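Local coordinates for FAD-binding PCMH-type domain-containing protein (Gibberella zeae, PDB 6YJO) that carries a covalently linked FAD and probably works as an oxidoreductase of the oxygen-dependent FAD-linked family, likely oxidising oligosaccharides, at residues A[183-188]-A[411-416]; A[193-198]-A[211-216]; A[273-278]-A[299-304]; A[287-292]-A[321-326]; A[350-355]-A[447-452]. One frame throughout, in Å; residues are numbered along the deposited sequence.

Interaction 1 of 5, residues A[183-188]-A[411-416]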
# COMPACT_ATOMS: atom_id res chain seq x y z
N HIS A 183 -7.21 -13.92 3.13
CA HIS A 183 -6.64 -14.36 1.87
C HIS A 183 -5.26 -13.77 1.58
O HIS A 183 -4.72 -14.01 0.50
CB HIS A 183 -7.59 -14.01 0.71
CG HIS A 183 -8.91 -14.71 0.78
ND1 HIS A 183 -10.11 -14.04 0.74
CD2 HIS A 183 -9.22 -16.03 0.88
CE1 HIS A 183 -11.10 -14.91 0.82
NE2 HIS A 183 -10.59 -16.12 0.90
N GLY A 184 -4.68 -13.00 2.50
CA GLY A 184 -3.30 -12.59 2.43
C GLY A 184 -3.11 -11.22 1.80
O GLY A 184 -4.04 -10.59 1.28
N LEU A 185 -1.87 -10.74 1.88
CA LEU A 185 -1.48 -9.55 1.15
C LEU A 185 -1.62 -9.79 -0.35
O LEU A 185 -1.61 -10.93 -0.83
CB LEU A 185 -0.03 -9.16 1.46
CG LEU A 185 0.36 -8.91 2.92
CD1 LEU A 185 1.87 -8.76 3.01
CD2 LEU A 185 -0.33 -7.67 3.49
N THR A 186 -1.77 -8.69 -1.10
CA THR A 186 -1.84 -8.81 -2.55
C THR A 186 -0.61 -9.52 -3.11
O THR A 186 -0.72 -10.33 -4.03
CB THR A 186 -1.99 -7.43 -3.19
OG1 THR A 186 -2.96 -6.67 -2.48
CG2 THR A 186 -2.41 -7.58 -4.65
N LEU A 187 0.57 -9.24 -2.55
CA LEU A 187 1.78 -9.88 -3.04
C LEU A 187 1.87 -11.34 -2.63
O LEU A 187 2.71 -12.07 -3.19
CB LEU A 187 3.03 -9.12 -2.57
CG LEU A 187 3.32 -8.94 -1.08
CD1 LEU A 187 3.74 -10.24 -0.40
CD2 LEU A 187 4.41 -7.89 -0.93
N ASP A 188 1.05 -11.79 -1.68
CA ASP A 188 1.06 -13.21 -1.32
C ASP A 188 0.47 -14.06 -2.43
O ASP A 188 0.80 -15.25 -2.54
CB ASP A 188 0.29 -13.43 -0.01
CG ASP A 188 1.02 -12.85 1.19
OD1 ASP A 188 2.24 -12.61 1.11
OD2 ASP A 188 0.36 -12.64 2.23
N PRO A 411 9.13 -8.01 5.31
CA PRO A 411 9.74 -8.52 6.55
C PRO A 411 8.80 -8.61 7.75
O PRO A 411 9.21 -9.12 8.80
CB PRO A 411 10.83 -7.48 6.81
CG PRO A 411 10.18 -6.19 6.37
CD PRO A 411 9.26 -6.55 5.21
N HIS A 412 7.56 -8.14 7.63
CA HIS A 412 6.72 -7.87 8.79
C HIS A 412 5.66 -8.95 9.04
O HIS A 412 4.70 -8.69 9.78
CB HIS A 412 6.05 -6.50 8.64
CG HIS A 412 7.02 -5.38 8.45
ND1 HIS A 412 8.04 -5.11 9.34
CD2 HIS A 412 7.13 -4.45 7.47
CE1 HIS A 412 8.73 -4.07 8.93
NE2 HIS A 412 8.20 -3.64 7.79
N ARG A 413 5.82 -10.15 8.48
CA ARG A 413 4.85 -11.20 8.76
C ARG A 413 4.81 -11.57 10.23
O ARG A 413 3.82 -12.14 10.69
CB ARG A 413 5.15 -12.44 7.91
CG ARG A 413 4.92 -12.20 6.43
CD ARG A 413 5.20 -13.43 5.59
NE ARG A 413 5.37 -13.04 4.19
CZ ARG A 413 4.38 -12.61 3.42
NH1 ARG A 413 3.15 -12.51 3.91
NH2 ARG A 413 4.62 -12.27 2.16
N ASP A 414 5.87 -11.25 10.99
CA ASP A 414 5.88 -11.49 12.42
C ASP A 414 5.20 -10.39 13.22
O ASP A 414 5.03 -10.54 14.43
CB ASP A 414 7.32 -11.67 12.91
CG ASP A 414 8.18 -10.44 12.65
OD1 ASP A 414 7.70 -9.50 11.97
OD2 ASP A 414 9.34 -10.41 13.12
N LYS A 415 4.81 -9.29 12.57
CA LYS A 415 4.15 -8.21 13.27
C LYS A 415 2.66 -8.53 13.45
O LYS A 415 2.07 -9.33 12.72
CB LYS A 415 4.32 -6.89 12.52
CG LYS A 415 5.77 -6.54 12.19
CD LYS A 415 6.64 -6.49 13.44
CE LYS A 415 8.07 -6.08 13.11
NZ LYS A 415 8.73 -7.01 12.15
N LEU A 416 2.06 -7.89 14.45
CA LEU A 416 0.66 -8.12 14.76
C LEU A 416 -0.25 -6.98 14.33
O LEU A 416 -1.38 -7.24 13.91
CB LEU A 416 0.47 -8.35 16.26
CG LEU A 416 -0.95 -8.59 16.75
CD1 LEU A 416 -1.51 -9.89 16.18
CD2 LEU A 416 -1.00 -8.61 18.27

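Interaction 2 of 5, residues A[193-198]-A[211-216]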
# COMPACT_ATOMS: atom_id res chain seq x y z
N ALA A 193 5.84 -11.25 -13.00
CA ALA A 193 5.57 -10.03 -13.74
C ALA A 193 6.55 -9.86 -14.89
O ALA A 193 7.75 -10.08 -14.73
CB ALA A 193 5.64 -8.79 -12.84
N THR A 194 6.02 -9.45 -16.04
CA THR A 194 6.85 -8.90 -17.10
C THR A 194 7.42 -7.57 -16.62
O THR A 194 6.67 -6.67 -16.25
CB THR A 194 6.01 -8.72 -18.37
OG1 THR A 194 5.32 -9.94 -18.68
CG2 THR A 194 6.89 -8.32 -19.54
N ILE A 195 8.75 -7.47 -16.60
CA ILE A 195 9.43 -6.31 -16.02
C ILE A 195 10.55 -5.88 -16.95
O ILE A 195 11.22 -6.72 -17.57
CB ILE A 195 9.96 -6.63 -14.61
CG1 ILE A 195 10.67 -5.42 -14.02
CG2 ILE A 195 10.90 -7.84 -14.64
CD1 ILE A 195 11.03 -5.58 -12.55
N VAL A 196 10.77 -4.57 -17.04
CA VAL A 196 11.82 -3.99 -17.86
C VAL A 196 12.95 -3.54 -16.94
O VAL A 196 12.77 -2.64 -16.12
CB VAL A 196 11.29 -2.82 -18.70
CG1 VAL A 196 12.39 -2.23 -19.58
CG2 VAL A 196 10.10 -3.26 -19.54
N LEU A 197 14.11 -4.17 -17.09
CA LEU A 197 15.26 -3.79 -16.29
C LEU A 197 15.89 -2.51 -16.84
O LEU A 197 15.59 -2.05 -17.94
CB LEU A 197 16.28 -4.92 -16.25
CG LEU A 197 15.71 -6.31 -15.96
CD1 LEU A 197 16.84 -7.34 -15.83
CD2 LEU A 197 14.85 -6.29 -14.71
N THR A 198 16.80 -1.93 -16.04
CA THR A 198 17.33 -0.61 -16.35
C THR A 198 17.96 -0.54 -17.74
O THR A 198 18.00 0.54 -18.34
CB THR A 198 18.36 -0.19 -15.30
OG1 THR A 198 18.88 1.11 -15.62
CG2 THR A 198 19.50 -1.19 -15.24
N TYR A 211 14.61 -16.25 -9.06
CA TYR A 211 14.15 -16.39 -7.68
C TYR A 211 14.36 -15.12 -6.88
O TYR A 211 13.47 -14.67 -6.15
CB TYR A 211 14.86 -17.57 -7.02
CG TYR A 211 14.19 -18.07 -5.75
CD1 TYR A 211 13.07 -18.89 -5.81
CD2 TYR A 211 14.69 -17.73 -4.50
CE1 TYR A 211 12.45 -19.35 -4.66
CE2 TYR A 211 14.08 -18.19 -3.34
CZ TYR A 211 12.96 -19.00 -3.43
OH TYR A 211 12.34 -19.46 -2.29
N ASP A 212 15.55 -14.51 -6.99
CA ASP A 212 15.87 -13.35 -6.16
C ASP A 212 15.16 -12.10 -6.65
O ASP A 212 14.68 -11.30 -5.84
CB ASP A 212 17.39 -13.12 -6.15
CG ASP A 212 18.14 -14.17 -5.36
OD1 ASP A 212 17.53 -14.83 -4.49
OD2 ASP A 212 19.35 -14.32 -5.59
N LEU A 213 15.11 -11.89 -7.97
CA LEU A 213 14.39 -10.75 -8.51
C LEU A 213 12.92 -10.79 -8.10
O LEU A 213 12.36 -9.80 -7.62
CB LEU A 213 14.53 -10.72 -10.03
CG LEU A 213 13.73 -9.66 -10.79
CD1 LEU A 213 13.91 -8.29 -10.17
CD2 LEU A 213 14.16 -9.65 -12.25
N THR A 214 12.28 -11.96 -8.26
CA THR A 214 10.89 -12.11 -7.85
C THR A 214 10.74 -11.91 -6.35
O THR A 214 9.74 -11.36 -5.88
CB THR A 214 10.39 -13.50 -8.26
OG1 THR A 214 10.60 -13.70 -9.66
CG2 THR A 214 8.90 -13.66 -7.95
N TRP A 215 11.74 -12.35 -5.58
CA TRP A 215 11.73 -12.13 -4.14
C TRP A 215 11.71 -10.64 -3.82
O TRP A 215 10.99 -10.20 -2.91
CB TRP A 215 12.96 -12.81 -3.53
CG TRP A 215 13.23 -12.50 -2.10
CD1 TRP A 215 12.75 -13.18 -1.01
CD2 TRP A 215 14.06 -11.46 -1.59
NE1 TRP A 215 13.24 -12.61 0.15
CE2 TRP A 215 14.04 -11.55 -0.18
CE3 TRP A 215 14.82 -10.45 -2.19
CZ2 TRP A 215 14.75 -10.67 0.63
CZ3 TRP A 215 15.52 -9.58 -1.38
CH2 TRP A 215 15.49 -9.69 0.01
N ALA A 216 12.48 -9.84 -4.57
CA ALA A 216 12.49 -8.40 -4.34
C ALA A 216 11.19 -7.75 -4.81
O ALA A 216 10.71 -6.80 -4.20
CB ALA A 216 13.69 -7.76 -5.04

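Interaction 3 of 5, residues A[273-278]-A[299-304]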
# COMPACT_ATOMS: atom_id res chain seq x y z
N LEU A 273 -12.53 -13.32 9.88
CA LEU A 273 -12.80 -12.01 10.46
C LEU A 273 -11.67 -11.04 10.11
O LEU A 273 -10.49 -11.37 10.29
CB LEU A 273 -12.96 -12.13 11.97
CG LEU A 273 -13.21 -10.85 12.77
CD1 LEU A 273 -14.58 -10.25 12.45
CD2 LEU A 273 -13.09 -11.14 14.25
N ASN A 274 -12.03 -9.86 9.62
CA ASN A 274 -11.09 -8.80 9.27
C ASN A 274 -11.51 -7.53 9.99
O ASN A 274 -12.68 -7.14 9.93
CB ASN A 274 -11.05 -8.58 7.76
CG ASN A 274 -10.62 -9.82 7.00
OD1 ASN A 274 -9.45 -9.96 6.65
ND2 ASN A 274 -11.56 -10.73 6.75
N MET A 275 -10.56 -6.87 10.66
CA MET A 275 -10.91 -5.77 11.56
C MET A 275 -9.85 -4.69 11.54
O MET A 275 -8.67 -4.96 11.31
CB MET A 275 -11.07 -6.28 12.99
CG MET A 275 -12.18 -5.60 13.76
SD MET A 275 -12.57 -6.45 15.30
CE MET A 275 -11.27 -5.83 16.36
N GLN A 276 -10.30 -3.45 11.77
CA GLN A 276 -9.45 -2.32 12.10
C GLN A 276 -10.22 -1.44 13.08
O GLN A 276 -11.43 -1.61 13.27
CB GLN A 276 -9.02 -1.54 10.85
CG GLN A 276 -10.01 -0.48 10.38
CD GLN A 276 -9.60 0.21 9.08
OE1 GLN A 276 -10.36 0.99 8.53
NE2 GLN A 276 -8.39 -0.07 8.61
N ILE A 277 -9.52 -0.49 13.71
CA ILE A 277 -10.16 0.51 14.56
C ILE A 277 -9.72 1.89 14.11
O ILE A 277 -8.53 2.23 14.21
CB ILE A 277 -9.86 0.31 16.05
CG1 ILE A 277 -10.55 1.42 16.86
CG2 ILE A 277 -8.36 0.31 16.32
CD1 ILE A 277 -10.47 1.24 18.35
N TYR A 278 -10.67 2.69 13.63
CA TYR A 278 -10.45 4.11 13.41
C TYR A 278 -10.47 4.83 14.75
O TYR A 278 -11.42 4.69 15.53
CB TYR A 278 -11.54 4.66 12.49
CG TYR A 278 -11.69 6.17 12.50
CD1 TYR A 278 -12.38 6.82 13.52
CD2 TYR A 278 -11.18 6.95 11.47
CE1 TYR A 278 -12.52 8.19 13.53
CE2 TYR A 278 -11.32 8.32 11.47
CZ TYR A 278 -12.00 8.94 12.51
OH TYR A 278 -12.14 10.30 12.52
N THR A 299 -21.04 -14.50 16.99
CA THR A 299 -20.29 -15.40 17.85
C THR A 299 -18.79 -15.08 17.84
O THR A 299 -18.12 -15.25 18.86
CB THR A 299 -20.52 -16.85 17.43
OG1 THR A 299 -20.34 -16.97 16.01
CG2 THR A 299 -21.92 -17.30 17.81
N ALA A 300 -18.26 -14.63 16.70
CA ALA A 300 -16.84 -14.30 16.63
C ALA A 300 -16.52 -13.07 17.46
O ALA A 300 -15.44 -12.98 18.07
CB ALA A 300 -16.42 -14.09 15.18
N LEU A 301 -17.42 -12.09 17.48
CA LEU A 301 -17.19 -10.84 18.19
C LEU A 301 -17.49 -10.93 19.68
O LEU A 301 -17.04 -10.07 20.44
CB LEU A 301 -18.03 -9.72 17.57
CG LEU A 301 -17.53 -9.14 16.25
CD1 LEU A 301 -18.52 -8.11 15.72
CD2 LEU A 301 -16.15 -8.53 16.42
N ARG A 302 -18.25 -11.94 20.10
CA ARG A 302 -18.69 -12.01 21.50
C ARG A 302 -17.56 -11.82 22.50
O ARG A 302 -17.75 -11.07 23.47
CB ARG A 302 -19.41 -13.35 21.72
CG ARG A 302 -20.28 -13.36 22.97
CD ARG A 302 -21.09 -14.66 23.13
NE ARG A 302 -21.80 -15.04 21.91
CZ ARG A 302 -22.83 -14.37 21.40
NH1 ARG A 302 -23.27 -13.27 21.98
NH2 ARG A 302 -23.41 -14.81 20.28
N PRO A 303 -16.39 -12.45 22.35
CA PRO A 303 -15.35 -12.25 23.38
C PRO A 303 -14.81 -10.83 23.41
O PRO A 303 -14.54 -10.31 24.50
CB PRO A 303 -14.26 -13.27 22.98
CG PRO A 303 -14.92 -14.21 22.01
CD PRO A 303 -15.95 -13.39 21.30
N LEU A 304 -14.64 -10.19 22.26
CA LEU A 304 -14.14 -8.82 22.24
C LEU A 304 -15.20 -7.84 22.75
O LEU A 304 -14.91 -6.97 23.58
CB LEU A 304 -13.68 -8.44 20.83
CG LEU A 304 -13.35 -6.96 20.59
CD1 LEU A 304 -12.29 -6.46 21.55
CD2 LEU A 304 -12.91 -6.76 19.15

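Interaction 4 of 5, residues A[287-292]-A[321-326]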
# COMPACT_ATOMS: atom_id res chain seq x y z
N GLN A 287 -14.40 -1.26 12.90
CA GLN A 287 -15.08 -1.61 11.66
C GLN A 287 -14.27 -2.67 10.92
O GLN A 287 -13.04 -2.67 10.96
CB GLN A 287 -15.26 -0.37 10.77
CG GLN A 287 -13.94 0.24 10.28
CD GLN A 287 -14.10 1.66 9.76
OE1 GLN A 287 -15.13 2.29 9.95
NE2 GLN A 287 -13.06 2.16 9.09
N GLY A 288 -14.97 -3.55 10.21
CA GLY A 288 -14.30 -4.60 9.48
C GLY A 288 -15.25 -5.38 8.60
O GLY A 288 -16.34 -4.90 8.27
N VAL A 289 -14.82 -6.59 8.22
CA VAL A 289 -15.58 -7.45 7.33
C VAL A 289 -15.46 -8.89 7.81
O VAL A 289 -14.35 -9.37 8.08
CB VAL A 289 -15.11 -7.35 5.87
CG1 VAL A 289 -15.84 -8.38 5.01
CG2 VAL A 289 -15.32 -5.94 5.32
N TYR A 290 -16.59 -9.58 7.92
CA TYR A 290 -16.63 -11.00 8.24
C TYR A 290 -17.22 -11.75 7.05
O TYR A 290 -18.38 -11.52 6.68
CB TYR A 290 -17.46 -11.26 9.50
CG TYR A 290 -17.47 -12.71 9.94
CD1 TYR A 290 -16.45 -13.21 10.73
CD2 TYR A 290 -18.50 -13.57 9.57
CE1 TYR A 290 -16.44 -14.54 11.14
CE2 TYR A 290 -18.51 -14.89 9.97
CZ TYR A 290 -17.48 -15.37 10.76
OH TYR A 290 -17.48 -16.69 11.16
N TYR A 291 -16.43 -12.62 6.44
CA TYR A 291 -16.89 -13.42 5.31
C TYR A 291 -17.70 -14.59 5.86
O TYR A 291 -17.19 -15.69 6.11
CB TYR A 291 -15.71 -13.87 4.46
CG TYR A 291 -14.97 -12.67 3.89
CD1 TYR A 291 -15.54 -11.89 2.89
CD2 TYR A 291 -13.73 -12.30 4.39
CE1 TYR A 291 -14.88 -10.79 2.39
CE2 TYR A 291 -13.06 -11.19 3.89
CZ TYR A 291 -13.64 -10.45 2.89
OH TYR A 291 -12.99 -9.34 2.38
N GLY A 292 -18.98 -14.33 6.06
CA GLY A 292 -19.87 -15.28 6.70
C GLY A 292 -21.18 -14.59 7.05
O GLY A 292 -21.43 -13.46 6.64
N ILE A 321 -18.94 -7.39 -4.18
CA ILE A 321 -18.83 -6.07 -4.77
C ILE A 321 -19.55 -5.04 -3.92
O ILE A 321 -19.19 -3.86 -3.92
CB ILE A 321 -19.36 -6.09 -6.22
CG1 ILE A 321 -18.48 -6.99 -7.10
CG2 ILE A 321 -19.43 -4.69 -6.80
CD1 ILE A 321 -17.06 -6.45 -7.33
N GLN A 322 -20.56 -5.46 -3.16
CA GLN A 322 -21.24 -4.54 -2.26
C GLN A 322 -20.31 -4.10 -1.14
O GLN A 322 -20.27 -2.91 -0.80
CB GLN A 322 -22.50 -5.21 -1.70
CG GLN A 322 -23.62 -4.25 -1.36
CD GLN A 322 -24.97 -4.94 -1.27
OE1 GLN A 322 -25.05 -6.17 -1.26
NE2 GLN A 322 -26.04 -4.15 -1.23
N MET A 323 -19.55 -5.03 -0.57
CA MET A 323 -18.64 -4.68 0.51
C MET A 323 -17.53 -3.75 0.02
O MET A 323 -17.13 -2.83 0.74
CB MET A 323 -18.05 -5.95 1.13
CG MET A 323 -16.95 -5.71 2.16
SD MET A 323 -15.30 -5.43 1.46
CE MET A 323 -15.10 -6.88 0.41
N LEU A 324 -17.01 -4.00 -1.18
CA LEU A 324 -15.98 -3.12 -1.73
C LEU A 324 -16.51 -1.72 -1.97
O LEU A 324 -15.77 -0.74 -1.83
CB LEU A 324 -15.41 -3.71 -3.02
CG LEU A 324 -14.66 -5.03 -2.89
CD1 LEU A 324 -14.24 -5.56 -4.26
CD2 LEU A 324 -13.45 -4.89 -1.97
N ASN A 325 -17.80 -1.60 -2.33
CA ASN A 325 -18.39 -0.28 -2.50
C ASN A 325 -18.64 0.42 -1.17
O ASN A 325 -18.51 1.64 -1.07
CB ASN A 325 -19.70 -0.38 -3.29
CG ASN A 325 -19.49 -0.32 -4.79
OD1 ASN A 325 -19.00 0.68 -5.31
ND2 ASN A 325 -19.87 -1.38 -5.49
N LYS A 326 -18.99 -0.34 -0.12
CA LYS A 326 -19.27 0.29 1.16
C LYS A 326 -18.02 0.89 1.78
O LYS A 326 -18.11 1.86 2.54
CB LYS A 326 -19.89 -0.73 2.13
CG LYS A 326 -20.15 -0.16 3.53
CD LYS A 326 -21.35 -0.83 4.20
CE LYS A 326 -21.61 -0.24 5.59
NZ LYS A 326 -20.46 -0.43 6.51

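Interaction 5 of 5, residues A[350-355]-A[447-452]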
# COMPACT_ATOMS: atom_id res chain seq x y z
N LEU A 350 3.11 2.23 11.40
CA LEU A 350 3.89 1.37 12.28
C LEU A 350 3.48 -0.07 12.01
O LEU A 350 2.34 -0.35 11.64
CB LEU A 350 3.67 1.70 13.77
CG LEU A 350 4.37 2.94 14.32
CD1 LEU A 350 3.95 3.16 15.77
CD2 LEU A 350 5.88 2.80 14.22
N MET A 351 4.44 -0.98 12.18
CA MET A 351 4.23 -2.42 12.05
C MET A 351 4.71 -3.05 13.35
O MET A 351 5.80 -3.63 13.42
CB MET A 351 4.97 -2.98 10.82
CG MET A 351 4.46 -2.44 9.49
SD MET A 351 3.78 -3.72 8.42
CE MET A 351 2.42 -4.32 9.42
N THR A 352 3.89 -2.95 14.39
CA THR A 352 4.28 -3.34 15.74
C THR A 352 3.91 -4.79 16.03
O THR A 352 3.06 -5.40 15.37
CB THR A 352 3.62 -2.45 16.79
OG1 THR A 352 2.20 -2.66 16.79
CG2 THR A 352 3.91 -0.99 16.53
N LYS A 353 4.56 -5.33 17.05
CA LYS A 353 4.06 -6.48 17.78
C LYS A 353 3.09 -6.02 18.86
O LYS A 353 2.85 -4.82 19.05
CB LYS A 353 5.23 -7.26 18.40
CG LYS A 353 6.20 -7.83 17.38
CD LYS A 353 7.47 -8.35 18.04
CE LYS A 353 8.35 -9.09 17.05
NZ LYS A 353 7.83 -10.44 16.71
N ALA A 354 2.50 -6.98 19.56
CA ALA A 354 1.67 -6.71 20.73
C ALA A 354 2.33 -5.69 21.65
O ALA A 354 3.43 -5.94 22.17
CB ALA A 354 1.41 -8.01 21.48
N LEU A 355 1.68 -4.55 21.85
CA LEU A 355 2.16 -3.56 22.80
C LEU A 355 1.99 -4.05 24.24
O LEU A 355 1.05 -4.78 24.56
CB LEU A 355 1.41 -2.23 22.62
CG LEU A 355 1.92 -1.26 21.55
CD1 LEU A 355 1.73 -1.81 20.14
CD2 LEU A 355 1.21 0.08 21.71
N LYS A 447 8.69 4.17 21.94
CA LYS A 447 9.73 4.57 22.89
C LYS A 447 10.28 3.40 23.69
O LYS A 447 11.49 3.19 23.76
CB LYS A 447 9.19 5.65 23.83
CG LYS A 447 9.36 7.07 23.30
CD LYS A 447 8.78 8.12 24.24
CE LYS A 447 9.55 8.21 25.55
NZ LYS A 447 9.30 9.49 26.27
N THR A 448 9.40 2.61 24.32
CA THR A 448 9.81 1.51 25.18
C THR A 448 10.12 0.23 24.41
O THR A 448 10.63 -0.72 25.00
CB THR A 448 8.73 1.24 26.22
OG1 THR A 448 8.50 2.43 26.99
CG2 THR A 448 9.13 0.11 27.16
N MET A 449 9.84 0.20 23.11
CA MET A 449 9.96 -1.03 22.33
C MET A 449 11.41 -1.25 21.89
O MET A 449 12.11 -0.30 21.52
CB MET A 449 9.05 -0.94 21.10
CG MET A 449 8.15 -2.14 20.88
SD MET A 449 7.02 -1.88 19.49
CE MET A 449 5.87 -0.70 20.21
N ALA A 450 11.86 -2.50 21.95
CA ALA A 450 13.18 -2.86 21.44
C ALA A 450 13.35 -2.34 20.02
O ALA A 450 12.47 -2.50 19.17
CB ALA A 450 13.38 -4.37 21.49
N ASP A 451 14.50 -1.71 19.76
CA ASP A 451 14.69 -0.96 18.53
C ASP A 451 14.41 -1.79 17.28
O ASP A 451 14.06 -1.24 16.23
CB ASP A 451 16.10 -0.40 18.47
CG ASP A 451 16.31 0.52 17.28
OD1 ASP A 451 15.91 1.70 17.36
OD2 ASP A 451 16.86 0.05 16.26
N GLY A 452 14.55 -3.11 17.37
CA GLY A 452 14.35 -3.97 16.21
C GLY A 452 13.12 -4.85 16.30
O GLY A 452 13.05 -5.88 15.63

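Interaction 1 of 5, residues A[183-188]-A[411-416]
Asp188 and Arg413 approach from opposite directions and form a buried salt bridge whose strongest bond runs from Arg413 NH2 to Asp188 OD1, 2.6 Å long with an N-H...O angle of 134°. NH2 meets OD1 nearly along the C-O axis, while Arg413 NH1 adds a weak bond to the same oxygen at 2.9 Å and another to Asp188 OD2 at 3.3 Å. The carboxylate and guanidinium planes are turned 42° apart. At the guanidinium edge, Leu187 CD1 comes within 3.4 Å of Arg413 NH2; Leu185 CD1 approaches NH1 more loosely. The arginine chain, extended from CG to NE, reaches across between backbones whose CA atoms are 10.0 Å apart at Leu185 and Arg413. Behind the carboxylate, Leu185 N donates to Asp188 OD2 from above its plane, which helps fix the rotation of the acid. Arg413 NH1 also bonds to Val394 O, and Ala397 and Ile406 touch both charged residues. Asp188 belongs to the FAD-binding part, whereas Arg413 sits in the connection between two strands of the seven-stranded sheet, making this an interdomain salt bridge in the two-domain fold of FAD_PCMH-type flavoproteins.

Interaction 2 of 5, residues A[193-198]-A[211-216]
No ring enters the meeting of Leu213 with Ile195 and Leu197: the indole of Trp215 lies on another side of the helix, with Asp212 O in plane at its edge and Lys481 forming a cation-pi interaction with it. The contact itself is a helix laid against a beta hairpin, helix 211-220 following strands 190-196 and 202-206 of the antiparallel sheet in the FAD-binding part. It is purely apolar and carried by one helix side chain, Leu213, whose CG is anti to the backbone N (chi1 174°) and which thereby reaches the strand from a helix 10.0 Å away between the CA atoms of Ile195 and Leu213. Beyond the pair, Leu489 of helix 479-489 also touches Leu213. Ile195 lies close to the FAD-binding Val227, while an N-acetylglucosamine of the attached glycan touches Leu197, so the patch stands between the cofactor side and the glycosylated surface. One methyl, Leu213 CD2, serves both Ile195 and Leu197, 4.4 Å from Ile195 CG2 and 4.2 Å from Leu197 CD2.

Interaction 3 of 5, residues A[273-278]-A[299-304]
Helix-on-sheet packing joins Met275, on strand 273-280 of the large antiparallel sheet, to Leu301 and Leu304 of helix 294-308. The strand forms a beta hairpin with strand 283-290, and the helix that follows folds back over one face of that hairpin. All three residues are buried, and the contact is apolar throughout. Met275 rises from the strand with an intermediate first torsion (chi1 -143°) and then bends at its last torsion (chi3 81°), which swings CE toward Leu304. Leu301 CD2 lies 4.3 Å from Met275 SD. At the edge of the patch, Leu273 CD2 comes to 4.5 Å from Ala300 CB, a looser approach. The helix is kinked at Pro303 and Leu304, whose nitrogens lack bonds to the preceding turn, and Leu304 lies just where this kink falls. Phe265 of helix 252-268 touches both Leu273 and Leu304, while Met262 of that helix and Ile286 of the neighbouring strand touch Met275, completing a layer of side chains between sheet and helices. Met275 and Leu304 meet tip to tip: Leu304 CD2 lies 3.9 Å from Met275 SD and 3.4 Å from Met275 CE.

Interaction 4 of 5, residues A[287-292]-A[321-326]
Strand 283-290 passes helix 320-326 with the CA atoms of Val289 and Met323 8.0 Å apart, and just beyond the strand the backbone folds into an inverse gamma turn centred on Tyr291. This is helix-on-sheet packing in which one methionine of the helix packs against the strand end. Tyr290, the residue between the two strand-side partners, instead packs against helix 294-308, so the two helices cover different faces of the sheet. Met323 leaves its helix with CG anti to the backbone N (chi1 173°), then bends at both later torsions and lies across the valine at about a right angle. Its CG is 3.6 Å from Val289 CG2 and 4.1 Å from Val289 CG1, and its SD is 3.9 Å from the same CG2. Val289 in turn supports Tyr291, with Val289 CG1 lying over one face of the ring, offset toward the rim. The tyrosine hydroxyl is held by a hydrogen bond with Phe178 O, which ties this corner to the FAD-binding part; Phe150 and Ala146 of helix 142-152 meet the same short helix through Ile321 and Leu324. Met323 CE reaches the ring edge near its plane, 3.8 Å from Tyr291 OH.

Interaction 5 of 5, residues A[350-355]-A[447-452]
Met449 brings its terminal methyl between Thr352 and Leu355, and this is the close part of a small contact: Met449 CE lies 4.2 Å from Thr352 CG2 and 4.2 Å from Leu355 CG. The methionine chain bends at its last torsion (chi3 -73°), turning CE into the angle made where the strand ends and the chain swings toward Leu355; it crosses the threonine side chain at about a right angle. Thr352 presents its methyl because OG1 takes the position between backbone N and carbonyl carbon (chi1 66°), where it hydrogen-bonds with Trp419 NE1 and makes a weak 3.2 Å bond to Lys353 O. The threonine therefore divides its work, polar oxygen to the sheet and methyl to the loop. Away from this methyl the packing thins quickly. Lys353 makes no close contact with the loop, Ala354 points its CB away, and Thr448, Ala450 and Asp451 are exposed, with Asp451 held by salt bridges to Lys472 and Arg473. Met449 itself is partly exposed, whereas Thr352 and Leu355 are buried. Thr352 ends an outermost strand, 346-352, of the seven-stranded sheet, beside strand 417-423; Leu355 packs on Val445 of helix 431-446 and Val360 of helix 357-371, and Gln359 of the latter helix also touches Met449, so loop 447-452 closes over this sheet-helix junction.

In the fold
From the N terminus, segment 183-188 opens the long loop that interaction 1 closes at 411-416, joining the FAD-binding part to the large antiparallel sheet. Interactions 2, 3 and 4 all fall within that span. Interaction 2 closes a short local loop in the FAD-binding part before interactions 3, 4 and 5 begin. Interactions 3 and 4 cross along the chain and lie on neighbouring strands, paired through backbone bonds, with helix 294-308 and helix 320-326 attached to different faces. Interaction 5 opens at 350-355, inside the span of interaction 1, and closes beyond it at 447-452; these two cross and touch, with Leu416 N probably hydrogen-bonded to Thr352 O at one outer strand of the sheet.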